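Local coordinates for protein putative Glycerophosphoryl diester phosphodiesterase (Silicibacter pomeroyi, PDB 3L12) that belongs to the glycerophosphoryl diester phosphodiesterase family, folds as a TIM barrel and holds a magnesium ion at one end of its parallel strands, at residues 21-26 with 48-53; 131-136 with 175-180; 144-149 with 181-186; 204-209 with 246-251. One frame throughout, in Å; residues are numbered along the deposited sequence.

Contact 1. Residues 21-26 with 48-53; sequences IGHRGA and ALEFDV. With MG (magnesium ion), chain C.
E50 and D52 meet H23 and R24 around a magnesium ion at the C-terminal ends of two neighbouring parallel strands of a TIM barrel. The metal takes OE2 of E50 and OD1 of D52, each at 2.1 Å, and two waters; E149 shares the site. The other carboxylate oxygens work through water 1, which donates to E50 OE1 and D52 OD2 and accepts from R24 NE, tying three side chains to the metal. R24 NE and D52 OD2 also form a salt bridge of 3.6 Å, but no guanidinium N-H points at the oxygen, leaving charge alone. E50 OE1 sits 3.2 Å from H23 CD2, the side chains side by side with their planes 26° apart. E50 gets there with CG anti to its backbone N (chi1 -175°) and a bend at chi2.

In the second shell, H23 ND1 is hydrogen-bonded to D296 OD1 and D52 OD2 to N33 ND2, while R24 NH1 forms a salt bridge with E32 OE2. Behind them the strands of this beta-alpha-beta unit, linked through helix 35-43, share the backbone hydrogen bonds G22 N to A48 O and E50 N to G22 O. At the end of strand 19-23 a type II turn runs from G22 to G25. G22 O therefore accepts twice, E50 N (3.0 Å) and G25 N (3.2 Å) approaching on opposite sides of the peptide.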
loop_
_atom_site.group_PDB
_atom_site.type_symbol
_atom_site.label_atom_id
_atom_site.label_comp_id
_atom_site.label_asym_id
_atom_site.label_seq_id
_atom_site.Cartn_x
_atom_site.Cartn_y
_atom_site.Cartn_z
ATOM N N ILE A 21 -8.212 4.149 11.957
ATOM C CA ILE A 21 -6.915 4.103 12.615
ATOM C C ILE A 21 -6.113 2.959 11.996
ATOM O O ILE A 21 -6.532 1.821 12.013
ATOM C CB ILE A 21 -7.002 4.001 14.119
ATOM C CG1 ILE A 21 -7.860 5.132 14.743
ATOM C CG2 ILE A 21 -5.556 4.026 14.769
ATOM C CD1 ILE A 21 -9.329 4.776 14.931
ATOM N N GLY A 22 -4.931 3.309 11.473
ATOM C CA GLY A 22 -4.042 2.363 10.810
ATOM C C GLY A 22 -3.304 1.498 11.792
ATOM O O GLY A 22 -2.464 2.012 12.551
ATOM N N HIS A 23 -3.648 0.206 11.861
ATOM C CA HIS A 23 -3.040 -0.703 12.855
ATOM C C HIS A 23 -1.564 -0.998 12.505
ATOM O O HIS A 23 -1.258 -1.604 11.452
ATOM C CB HIS A 23 -3.837 -1.991 12.934
ATOM C CG HIS A 23 -3.463 -2.841 14.096
ATOM N ND1 HIS A 23 -3.121 -4.174 13.949
ATOM C CD2 HIS A 23 -3.348 -2.556 15.410
ATOM C CE1 HIS A 23 -2.867 -4.680 15.160
ATOM N NE2 HIS A 23 -2.976 -3.709 16.049
ATOM N N ARG A 24 -0.646 -0.543 13.379
ATOM C CA ARG A 24 0.814 -0.630 13.169
ATOM C C ARG A 24 1.191 0.015 11.842
ATOM O O ARG A 24 2.132 -0.339 11.242
ATOM C CB ARG A 24 1.309 -2.089 13.243
ATOM C CG ARG A 24 0.766 -2.782 14.467
ATOM C CD ARG A 24 1.242 -4.202 14.606
ATOM N NE ARG A 24 0.562 -4.764 15.753
ATOM C CZ ARG A 24 0.601 -6.054 16.129
ATOM N NH1 ARG A 24 1.329 -6.966 15.464
ATOM N NH2 ARG A 24 -0.144 -6.441 17.165
ATOM N N GLY A 25 0.421 1.021 11.435
ATOM C CA GLY A 25 0.548 1.579 10.108
ATOM C C GLY A 25 -0.530 0.935 9.255
ATOM O O GLY A 25 -1.723 1.286 9.332
ATOM N N ALA A 26 -0.155 -0.036 8.418
ATOM C CA ALA A 26 -1.098 -0.763 7.553
ATOM C C ALA A 26 -0.522 -2.166 7.378
ATOM O O ALA A 26 -0.001 -2.494 6.335
ATOM C CB ALA A 26 -1.255 -0.121 6.235
ATOM N N ALA A 48 -4.919 8.824 11.402
ATOM C CA ALA A 48 -4.615 8.333 12.729
ATOM C C ALA A 48 -3.904 6.997 12.646
ATOM O O ALA A 48 -4.228 6.160 11.809
ATOM C CB ALA A 48 -5.870 8.191 13.503
ATOM N N LEU A 49 -2.916 6.816 13.512
ATOM C CA LEU A 49 -2.079 5.652 13.514
ATOM C C LEU A 49 -2.055 5.040 14.875
ATOM O O LEU A 49 -2.014 5.758 15.870
ATOM C CB LEU A 49 -0.616 6.050 13.215
ATOM C CG LEU A 49 -0.274 6.787 11.918
ATOM C CD1 LEU A 49 1.179 7.144 11.857
ATOM C CD2 LEU A 49 -0.683 5.907 10.704
ATOM N N GLU A 50 -2.023 3.720 14.928
ATOM C CA GLU A 50 -1.745 3.019 16.141
ATOM C C GLU A 50 -0.406 2.300 15.991
ATOM O O GLU A 50 -0.080 1.770 14.913
ATOM C CB GLU A 50 -2.828 2.040 16.442
ATOM C CG GLU A 50 -2.730 1.302 17.777
ATOM C CD GLU A 50 -1.884 0.033 17.801
ATOM O OE1 GLU A 50 -1.378 -0.399 16.766
ATOM O OE2 GLU A 50 -1.739 -0.600 18.901
ATOM N N PHE A 51 0.366 2.271 17.055
ATOM C CA PHE A 51 1.629 1.588 17.041
ATOM C C PHE A 51 2.011 1.261 18.494
ATOM O O PHE A 51 1.380 1.768 19.420
ATOM C CB PHE A 51 2.673 2.449 16.361
ATOM C CG PHE A 51 2.837 3.785 17.006
ATOM C CD1 PHE A 51 2.048 4.839 16.629
ATOM C CD2 PHE A 51 3.788 3.988 18.025
ATOM C CE1 PHE A 51 2.206 6.101 17.215
ATOM C CE2 PHE A 51 3.943 5.244 18.623
ATOM C CZ PHE A 51 3.142 6.302 18.186
ATOM N N ASP A 52 3.066 0.472 18.651
ATOM C CA ASP A 52 3.417 -0.098 19.956
ATOM C C ASP A 52 4.796 0.346 20.335
ATOM O O ASP A 52 5.672 0.453 19.425
ATOM C CB ASP A 52 3.366 -1.605 19.886
ATOM C CG ASP A 52 2.099 -2.097 19.216
ATOM O OD1 ASP A 52 1.021 -2.068 19.900
ATOM O OD2 ASP A 52 2.190 -2.504 18.023
ATOM N N VAL A 53 5.011 0.542 21.638
ATOM C CA VAL A 53 6.318 0.946 22.123
ATOM C C VAL A 53 6.752 0.029 23.256
ATOM O O VAL A 53 5.978 -0.273 24.146
ATOM C CB VAL A 53 6.335 2.410 22.579
ATOM C CG1 VAL A 53 7.730 2.841 23.136
ATOM C CG2 VAL A 53 5.892 3.324 21.409
HETATM MG MG MG C . -0.954 -2.484 19.431
HETATM O O HOH W 1 -0.351 -2.732 17.457
HETATM O O HOH W 2 -0.591 -4.559 19.768
#

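Contact 2. Residues 131-136 with 175-180; sequences ELLDLC and RRYRME
L133 and D134, on helix 129-137, receive the ring of Y177 where helix 160-176 ends in a Schellman motif, on the outside of the TIM barrel. L133 comes first: its CB lies 3.8 Å from Y177 CD2, while its CD2 branch reaches on to CG of the selenomethionine M179 at 4.3 Å. The same leucine also packs on L146 of the barrel, so it touches turn and sheet at once.

D134 crosses the tyrosine near the surface. The course of the helix backbone leaves its CB 3.6 Å from Y177 CE1, and chi1 of -165°, with CG anti to the backbone N, puts the carboxylate alongside, OD1 3.8 Å from Y177 CE1 and the two planes 34° apart. The backbone N of D134 lies over one face of that ring, toward the rim; R176 CG lies over the opposite face.

One turn after L133, C136 faces the buried end of the contact, where P144 and L146 also touch it. R178, with positive phi, is the C-prime residue of the Schellman motif, whose bonds run from M179 N to V174 O and from R178 N to R175 O (3.0 Å). That reversal brings M179 inward, its SE 4.5 Å from C136 CB.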
loop_
_atom_site.group_PDB
_atom_site.type_symbol
_atom_site.label_atom_id
_atom_site.label_comp_id
_atom_site.label_asym_id
_atom_site.label_seq_id
_atom_site.Cartn_x
_atom_site.Cartn_y
_atom_site.Cartn_z
ATOM N N GLU A 131 12.227 8.425 16.056
ATOM C CA GLU A 131 12.232 8.452 14.599
ATOM C C GLU A 131 10.846 8.517 14.034
ATOM O O GLU A 131 10.609 9.204 13.059
ATOM C CB GLU A 131 12.973 7.236 14.026
ATOM C CG GLU A 131 14.445 7.309 14.311
ATOM C CD GLU A 131 15.223 6.048 14.030
ATOM O OE1 GLU A 131 14.687 4.923 14.088
ATOM O OE2 GLU A 131 16.458 6.192 13.785
ATOM N N LEU A 132 9.930 7.753 14.601
ATOM C CA LEU A 132 8.563 7.819 14.165
ATOM C C LEU A 132 7.978 9.195 14.470
ATOM O O LEU A 132 7.262 9.771 13.653
ATOM C CB LEU A 132 7.749 6.702 14.806
ATOM C CG LEU A 132 6.260 6.813 14.525
ATOM C CD1 LEU A 132 5.918 6.743 12.981
ATOM C CD2 LEU A 132 5.550 5.746 15.292
ATOM N N LEU A 133 8.276 9.751 15.642
ATOM C CA LEU A 133 7.688 11.049 15.972
ATOM C C LEU A 133 8.258 12.150 15.083
ATOM O O LEU A 133 7.523 13.055 14.716
ATOM C CB LEU A 133 7.856 11.373 17.446
ATOM C CG LEU A 133 7.148 10.391 18.391
ATOM C CD1 LEU A 133 7.482 10.787 19.826
ATOM C CD2 LEU A 133 5.573 10.220 18.229
ATOM N N ASP A 134 9.541 12.076 14.741
ATOM C CA ASP A 134 10.168 13.014 13.799
ATOM C C ASP A 134 9.457 12.966 12.418
ATOM O O ASP A 134 9.089 14.019 11.806
ATOM C CB ASP A 134 11.649 12.669 13.660
ATOM C CG ASP A 134 12.476 13.772 13.008
ATOM O OD1 ASP A 134 12.063 14.948 12.968
ATOM O OD2 ASP A 134 13.594 13.465 12.594
ATOM N N LEU A 135 9.242 11.753 11.934
ATOM C CA LEU A 135 8.522 11.548 10.693
ATOM C C LEU A 135 7.128 12.181 10.766
ATOM O O LEU A 135 6.741 12.935 9.873
ATOM C CB LEU A 135 8.385 10.056 10.392
ATOM C CG LEU A 135 7.523 9.628 9.200
ATOM C CD1 LEU A 135 8.193 10.111 7.926
ATOM C CD2 LEU A 135 7.329 8.120 9.138
ATOM N N CYS A 136 6.395 11.907 11.828
ATOM C CA CYS A 136 5.012 12.412 11.961
ATOM C C CYS A 136 4.983 13.947 12.065
ATOM O O CYS A 136 4.177 14.599 11.406
ATOM C CB CYS A 136 4.281 11.802 13.163
ATOM S SG CYS A 136 3.888 10.095 13.017
ATOM N N ARG A 175 7.494 14.845 24.005
ATOM C CA ARG A 175 7.777 16.255 24.260
ATOM C C ARG A 175 8.855 16.834 23.331
ATOM O O ARG A 175 8.676 17.953 22.803
ATOM C CB ARG A 175 8.107 16.454 25.743
ATOM C CG ARG A 175 6.884 16.179 26.580
ATOM C CD ARG A 175 6.966 16.661 27.978
ATOM N NE ARG A 175 5.667 16.415 28.609
ATOM C CZ ARG A 175 5.423 15.630 29.658
ATOM N NH1 ARG A 175 6.402 15.022 30.342
ATOM N NH2 ARG A 175 4.174 15.548 30.104
ATOM N N ARG A 176 9.923 16.072 23.088
ATOM C CA ARG A 176 11.023 16.500 22.203
ATOM C C ARG A 176 10.509 16.897 20.814
ATOM O O ARG A 176 10.988 17.890 20.225
ATOM C CB ARG A 176 12.088 15.382 22.088
ATOM C CG ARG A 176 13.314 15.706 21.194
ATOM C CD ARG A 176 14.338 14.566 21.127
ATOM N N TYR A 177 9.546 16.140 20.295
ATOM C CA TYR A 177 8.964 16.375 18.979
ATOM C C TYR A 177 7.629 17.152 18.998
ATOM O O TYR A 177 6.917 17.225 17.988
ATOM C CB TYR A 177 8.844 15.024 18.211
ATOM C CG TYR A 177 10.186 14.467 17.941
ATOM C CD1 TYR A 177 10.954 14.973 16.915
ATOM C CD2 TYR A 177 10.744 13.503 18.769
ATOM C CE1 TYR A 177 12.230 14.533 16.703
ATOM C CE2 TYR A 177 12.036 13.032 18.563
ATOM C CZ TYR A 177 12.764 13.561 17.515
ATOM O OH TYR A 177 14.033 13.145 17.263
ATOM N N ARG A 178 7.270 17.710 20.152
ATOM C CA ARG A 178 6.072 18.540 20.289
ATOM C C ARG A 178 4.824 17.823 19.777
ATOM O O ARG A 178 3.975 18.420 19.078
ATOM C CB ARG A 178 6.246 19.883 19.557
ATOM C CG ARG A 178 7.396 20.711 20.041
ATOM C CD ARG A 178 7.368 22.086 19.353
ATOM N NE ARG A 178 8.302 23.056 19.917
ATOM C CZ ARG A 178 8.001 24.084 20.730
ATOM N NH1 ARG A 178 6.758 24.349 21.131
ATOM N NH2 ARG A 178 8.981 24.878 21.160
HETATM N N MSE A 179 4.743 16.520 20.082
HETATM C CA MSE A 179 3.623 15.740 19.643
HETATM C C MSE A 179 2.515 15.606 20.676
HETATM O O MSE A 179 1.567 14.824 20.485
HETATM C CB MSE A 179 4.127 14.365 19.130
HETATM C CG MSE A 179 4.735 14.414 17.752
HETATM SE SE MSE A 179 3.530 14.896 16.333
HETATM C CE MSE A 179 3.727 16.843 16.200
ATOM N N GLU A 180 2.578 16.383 21.766
ATOM C CA GLU A 180 1.503 16.336 22.748
ATOM C C GLU A 180 0.106 16.555 22.126
ATOM O O GLU A 180 -0.817 15.857 22.480
ATOM C CB GLU A 180 1.697 17.318 23.909
ATOM C CG GLU A 180 2.998 17.147 24.666
ATOM C CD GLU A 180 4.110 18.051 24.147
ATOM O OE1 GLU A 180 4.188 18.331 22.927
ATOM O OE2 GLU A 180 4.880 18.535 24.997
#

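Contact 3. Residues 144-149 with 181-186; sequences PYLLLE and PRTVMH. With MG (magnesium ion), chain C.
H186 and L147 make the tight end of this pairing. L147 CG sits over the centre of one face of the imidazole in a CH-pi contact, 3.7 Å from the ring centroid and only 6° off the normal, while CB of E149 meets the ring edge at CD2, 3.7 Å away. A hydrogen bond between S206 OG and H186 ND1 helps set the turn of the ring. L147 CD1 also makes an apolar contact with V184 CG1. On the other face, L148 and T183 touch more lightly. Between the faces, four backbone bonds alternate: L146 N to R182 O, V184 N to L146 O, L148 N to V184 O and H186 N to L148 O.

The N-terminal end is more open. Here R182, bent at chi2 (-70°), lays its CD over the centre of the Y145 ring at 3.8 Å from the centroid. Its guanidinium carries on almost parallel to the ring, planes 16° apart, in an off-centre cation-pi stack with CZ 4.7 Å from the centroid. R182 NE is hydrogen-bonded to A143 O. P144 O, buried against R182 CD at 3.3 Å, has no polar partner in the model.

Back at the tight, C-terminal end, the extended E149 gives OE1 to the magnesium ion at 2.0 Å. The whole is a beta-alpha-beta unit of the TIM barrel, crossing over through helix 160-176, with its metal ligand at the C-terminal strand end.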
loop_
_atom_site.group_PDB
_atom_site.type_symbol
_atom_site.label_atom_id
_atom_site.label_comp_id
_atom_site.label_asym_id
_atom_site.label_seq_id
_atom_site.Cartn_x
_atom_site.Cartn_y
_atom_site.Cartn_z
ATOM N N PRO A 144 -0.555 13.016 11.871
ATOM C CA PRO A 144 -1.656 12.188 12.333
ATOM C C PRO A 144 -1.876 12.188 13.832
ATOM O O PRO A 144 -0.981 12.569 14.612
ATOM C CB PRO A 144 -1.215 10.787 11.940
ATOM C CG PRO A 144 0.239 10.870 11.901
ATOM C CD PRO A 144 0.632 12.230 11.479
ATOM N N TYR A 145 -3.051 11.730 14.229
ATOM C CA TYR A 145 -3.345 11.474 15.619
ATOM C C TYR A 145 -2.633 10.153 15.906
ATOM O O TYR A 145 -2.568 9.260 15.034
ATOM C CB TYR A 145 -4.869 11.404 15.838
ATOM C CG TYR A 145 -5.437 12.772 15.678
ATOM C CD1 TYR A 145 -5.752 13.292 14.429
ATOM C CD2 TYR A 145 -5.568 13.585 16.771
ATOM C CE1 TYR A 145 -6.191 14.622 14.306
ATOM C CE2 TYR A 145 -6.037 14.875 16.644
ATOM C CZ TYR A 145 -6.342 15.375 15.415
ATOM O OH TYR A 145 -6.789 16.677 15.359
ATOM N N LEU A 146 -2.121 10.009 17.122
ATOM C CA LEU A 146 -1.351 8.830 17.508
ATOM C C LEU A 146 -1.963 8.103 18.709
ATOM O O LEU A 146 -2.169 8.683 19.782
ATOM C CB LEU A 146 0.061 9.276 17.889
ATOM C CG LEU A 146 0.850 10.137 16.898
ATOM C CD1 LEU A 146 2.194 10.490 17.524
ATOM C CD2 LEU A 146 1.074 9.470 15.588
ATOM N N LEU A 147 -2.251 6.830 18.522
ATOM C CA LEU A 147 -2.719 5.948 19.559
ATOM C C LEU A 147 -1.456 5.136 19.893
ATOM O O LEU A 147 -1.109 4.160 19.228
ATOM C CB LEU A 147 -3.844 5.108 18.977
ATOM C CG LEU A 147 -4.810 4.414 19.864
ATOM C CD1 LEU A 147 -5.532 5.413 20.871
ATOM C CD2 LEU A 147 -5.825 3.682 19.013
ATOM N N LEU A 148 -0.745 5.604 20.917
ATOM C CA LEU A 148 0.563 5.073 21.296
ATOM C C LEU A 148 0.368 3.999 22.348
ATOM O O LEU A 148 0.043 4.259 23.523
ATOM C CB LEU A 148 1.430 6.238 21.761
ATOM C CG LEU A 148 2.891 5.984 22.047
ATOM C CD1 LEU A 148 3.577 7.340 22.129
ATOM C CD2 LEU A 148 3.153 5.110 23.304
ATOM N N GLU A 149 0.517 2.756 21.904
ATOM C CA GLU A 149 0.292 1.599 22.798
ATOM C C GLU A 149 1.578 1.335 23.593
ATOM O O GLU A 149 2.596 0.897 23.025
ATOM C CB GLU A 149 -0.154 0.339 22.063
ATOM C CG GLU A 149 -0.624 -0.716 23.059
ATOM C CD GLU A 149 -1.008 -2.067 22.503
ATOM O OE1 GLU A 149 -1.358 -2.192 21.329
ATOM O OE2 GLU A 149 -1.017 -3.038 23.340
ATOM N N PRO A 181 -0.055 17.498 21.172
ATOM C CA PRO A 181 -1.414 17.727 20.642
ATOM C C PRO A 181 -2.031 16.616 19.828
ATOM O O PRO A 181 -3.240 16.688 19.471
ATOM C CB PRO A 181 -1.233 18.951 19.722
ATOM C CG PRO A 181 -0.029 19.641 20.227
ATOM C CD PRO A 181 0.889 18.512 20.670
ATOM N N ARG A 182 -1.226 15.614 19.497
ATOM C CA ARG A 182 -1.699 14.468 18.725
ATOM C C ARG A 182 -1.614 13.129 19.433
ATOM O O ARG A 182 -2.104 12.122 18.898
ATOM C CB ARG A 182 -0.830 14.348 17.477
ATOM C CG ARG A 182 -1.019 15.462 16.440
ATOM C CD ARG A 182 -2.359 15.324 15.793
ATOM N NE ARG A 182 -2.428 16.208 14.648
ATOM C CZ ARG A 182 -2.804 17.468 14.715
ATOM N NH1 ARG A 182 -3.160 17.996 15.868
ATOM N NH2 ARG A 182 -2.820 18.213 13.614
ATOM N N THR A 183 -1.076 13.081 20.640
ATOM C CA THR A 183 -0.812 11.806 21.293
ATOM C C THR A 183 -1.803 11.378 22.378
ATOM O O THR A 183 -2.161 12.136 23.265
ATOM C CB THR A 183 0.591 11.857 21.939
ATOM O OG1 THR A 183 1.567 12.154 20.926
ATOM C CG2 THR A 183 0.921 10.514 22.636
ATOM N N VAL A 184 -2.175 10.102 22.278
ATOM C CA VAL A 184 -3.024 9.440 23.225
ATOM C C VAL A 184 -2.273 8.264 23.809
ATOM O O VAL A 184 -1.735 7.441 23.072
ATOM C CB VAL A 184 -4.320 8.928 22.560
ATOM C CG1 VAL A 184 -5.221 8.215 23.577
ATOM C CG2 VAL A 184 -5.050 10.067 21.895
HETATM N N MSE A 185 -2.221 8.182 25.135
HETATM C CA MSE A 185 -1.536 7.113 25.829
HETATM C C MSE A 185 -2.509 5.931 25.979
HETATM O O MSE A 185 -3.552 6.068 26.562
HETATM C CB MSE A 185 -0.998 7.643 27.144
HETATM C CG MSE A 185 -0.047 8.836 26.955
HETATM SE SE MSE A 185 1.661 8.446 26.178
HETATM C CE MSE A 185 2.621 8.060 27.763
ATOM N N HIS A 186 -2.121 4.771 25.447
ATOM C CA HIS A 186 -3.011 3.631 25.186
ATOM C C HIS A 186 -2.395 2.343 25.698
ATOM O O HIS A 186 -1.209 2.120 25.465
ATOM C CB HIS A 186 -3.196 3.673 23.650
ATOM C CG HIS A 186 -3.986 2.583 23.005
ATOM N ND1 HIS A 186 -5.361 2.493 23.078
ATOM C CD2 HIS A 186 -3.591 1.627 22.122
ATOM C CE1 HIS A 186 -5.765 1.485 22.315
ATOM N NE2 HIS A 186 -4.715 0.953 21.722
HETATM MG MG MG C . -0.954 -2.484 19.431
HETATM O O HOH W 2 -0.591 -4.559 19.768
HETATM O O HOH W 1 -0.351 -2.732 17.457
#

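Contact 4. Residues 204-209 with 246-251; sequences PTSYLS and GQLWCP
S209 OG, placed between its backbone N and carbonyl carbon (chi1 63°), meets NE1 of W249, whose indole, with CG anti to the backbone N (chi1 172°), reaches across to S209. They form a 2.8 Å hydrogen bond across two parallel strands of the TIM barrel, the indole N-H donating and the oxygen 25° out of the ring plane. P251 CG lies over one face of the same indole.

Toward the other end of the strands, Q247 folds OE1 back to T205 N, which bonds to it at 3.1 Å in the carbonyl plane. The side chain thus stands in for a strand carbonyl where the chain has not yet settled into strand 248-251. T205 O answers by accepting from both Q247 N and L248 N. Farther along, the pairing is regular, through Y207 N to L248 O, C250 N to Y207 O and S209 N to C250 O.

Y207 CE1 comes within 3.4 Å of G246 CA, with the hydroxyl held by R197. On the face of S206, L208 and C250, L208 CD2 packs on C250 CB at 3.8 Å. S206 OG, bonded to H186, lies 3.2 Å from C250 SG.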
loop_
_atom_site.group_PDB
_atom_site.type_symbol
_atom_site.label_atom_id
_atom_site.label_comp_id
_atom_site.label_asym_id
_atom_site.label_seq_id
_atom_site.Cartn_x
_atom_site.Cartn_y
_atom_site.Cartn_z
ATOM N N PRO A 204 -4.586 12.385 26.990
ATOM C CA PRO A 204 -5.643 11.488 27.382
ATOM C C PRO A 204 -5.147 10.033 27.414
ATOM O O PRO A 204 -4.141 9.698 26.783
ATOM C CB PRO A 204 -6.742 11.746 26.346
ATOM C CG PRO A 204 -6.032 12.205 25.135
ATOM C CD PRO A 204 -4.795 12.937 25.644
ATOM N N THR A 205 -5.881 9.199 28.158
ATOM C CA THR A 205 -5.568 7.800 28.355
ATOM C C THR A 205 -6.672 6.958 27.700
ATOM O O THR A 205 -7.875 7.295 27.792
ATOM C CB THR A 205 -5.400 7.446 29.867
ATOM O OG1 THR A 205 -6.547 7.881 30.589
ATOM C CG2 THR A 205 -4.153 8.133 30.469
ATOM N N SER A 206 -6.239 5.856 27.101
ATOM C CA SER A 206 -7.089 4.933 26.351
ATOM C C SER A 206 -6.879 3.499 26.831
ATOM O O SER A 206 -5.766 2.998 26.846
ATOM C CB SER A 206 -6.709 5.062 24.880
ATOM O OG SER A 206 -7.355 4.106 24.088
ATOM N N TYR A 207 -7.980 2.846 27.208
ATOM C CA TYR A 207 -7.991 1.553 27.886
ATOM C C TYR A 207 -8.424 0.409 26.966
ATOM O O TYR A 207 -9.602 0.339 26.559
ATOM C CB TYR A 207 -8.949 1.655 29.071
ATOM C CG TYR A 207 -8.393 2.446 30.270
ATOM C CD1 TYR A 207 -8.176 3.831 30.206
ATOM C CD2 TYR A 207 -8.132 1.819 31.481
ATOM C CE1 TYR A 207 -7.695 4.532 31.312
ATOM C CE2 TYR A 207 -7.634 2.531 32.602
ATOM C CZ TYR A 207 -7.390 3.875 32.496
ATOM O OH TYR A 207 -6.869 4.590 33.567
ATOM N N LEU A 208 -7.471 -0.423 26.603
ATOM C CA LEU A 208 -7.704 -1.602 25.811
ATOM C C LEU A 208 -8.377 -2.648 26.679
ATOM O O LEU A 208 -8.045 -2.810 27.891
ATOM C CB LEU A 208 -6.388 -2.210 25.307
ATOM C CG LEU A 208 -5.796 -1.441 24.144
ATOM C CD1 LEU A 208 -4.293 -1.710 23.912
ATOM C CD2 LEU A 208 -6.610 -1.851 22.899
ATOM N N SER A 209 -9.256 -3.421 26.058
ATOM C CA SER A 209 -9.839 -4.596 26.724
ATOM C C SER A 209 -10.068 -5.700 25.683
ATOM O O SER A 209 -10.258 -5.430 24.481
ATOM C CB SER A 209 -11.153 -4.251 27.432
ATOM O OG SER A 209 -12.127 -3.839 26.483
ATOM N N GLY A 246 -10.187 7.190 32.447
ATOM C CA GLY A 246 -9.865 7.142 31.006
ATOM C C GLY A 246 -10.808 7.985 30.149
ATOM O O GLY A 246 -11.970 8.247 30.550
ATOM N N GLN A 247 -10.301 8.385 28.980
ATOM C CA GLN A 247 -11.078 9.112 27.982
ATOM C C GLN A 247 -11.590 8.196 26.851
ATOM O O GLN A 247 -12.585 8.524 26.219
ATOM C CB GLN A 247 -10.270 10.238 27.370
ATOM C CG GLN A 247 -10.135 11.470 28.245
ATOM C CD GLN A 247 -9.372 11.198 29.528
ATOM O OE1 GLN A 247 -8.280 10.653 29.508
ATOM N NE2 GLN A 247 -9.967 11.582 30.670
ATOM N N LEU A 248 -10.891 7.094 26.605
ATOM C CA LEU A 248 -11.275 6.135 25.543
ATOM C C LEU A 248 -11.344 4.717 26.102
ATOM O O LEU A 248 -10.553 4.320 26.976
ATOM C CB LEU A 248 -10.269 6.137 24.409
ATOM C CG LEU A 248 -9.991 7.380 23.568
ATOM C CD1 LEU A 248 -9.018 8.222 24.312
ATOM C CD2 LEU A 248 -9.433 6.977 22.153
ATOM N N TRP A 249 -12.281 3.950 25.551
ATOM C CA TRP A 249 -12.406 2.534 25.826
ATOM C C TRP A 249 -12.217 1.871 24.495
ATOM O O TRP A 249 -12.898 2.227 23.533
ATOM C CB TRP A 249 -13.786 2.181 26.387
ATOM C CG TRP A 249 -14.014 0.683 26.514
ATOM C CD1 TRP A 249 -13.140 -0.257 26.947
ATOM C CD2 TRP A 249 -15.239 -0.008 26.232
ATOM N NE1 TRP A 249 -13.734 -1.529 26.911
ATOM C CE2 TRP A 249 -15.017 -1.386 26.472
ATOM C CE3 TRP A 249 -16.483 0.403 25.740
ATOM C CZ2 TRP A 249 -16.005 -2.347 26.270
ATOM C CZ3 TRP A 249 -17.457 -0.549 25.530
ATOM C CH2 TRP A 249 -17.198 -1.914 25.780
ATOM N N CYS A 250 -11.294 0.922 24.412
ATOM C CA CYS A 250 -10.939 0.270 23.151
ATOM C C CYS A 250 -11.078 -1.219 23.248
ATOM O O CYS A 250 -10.129 -1.948 23.443
ATOM C CB CYS A 250 -9.522 0.621 22.679
ATOM S SG CYS A 250 -9.360 2.403 22.324
ATOM N N PRO A 251 -12.317 -1.697 23.123
ATOM C CA PRO A 251 -12.567 -3.128 23.163
ATOM C C PRO A 251 -12.333 -3.864 21.865
ATOM O O PRO A 251 -12.550 -3.320 20.746
ATOM C CB PRO A 251 -14.046 -3.201 23.461
ATOM C CG PRO A 251 -14.606 -1.982 22.768
ATOM C CD PRO A 251 -13.544 -0.913 22.922
HETATM O O HOH W 3 -6.552 10.489 31.635
#

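How the contacts relate
Contacts 1, 3 and 4 are strand pairs of one TIM barrel sheet; contact 2 lies outside it, between a helix and a helix end. Strands 48-55 and 145-150 are neighbours, so contacts 1 and 3, centres 9 Å apart, share the magnesium ion and two waters. Contact 4 follows round the sheet, 11 Å from contact 3, where strands 183-187 and 205-209 adjoin, probably hydrogen-bonded from S206 N to M185 O. Contact 1 closes first along the chain; contacts 2 and 3 interlock; contact 4 is last. Contact 2 backs contact 3 through L133 on L146, while F51 meets L132. The metal's protein ligands thus sit on two adjacent strands, E50 and D52 on 48-55, E149 on 145-150.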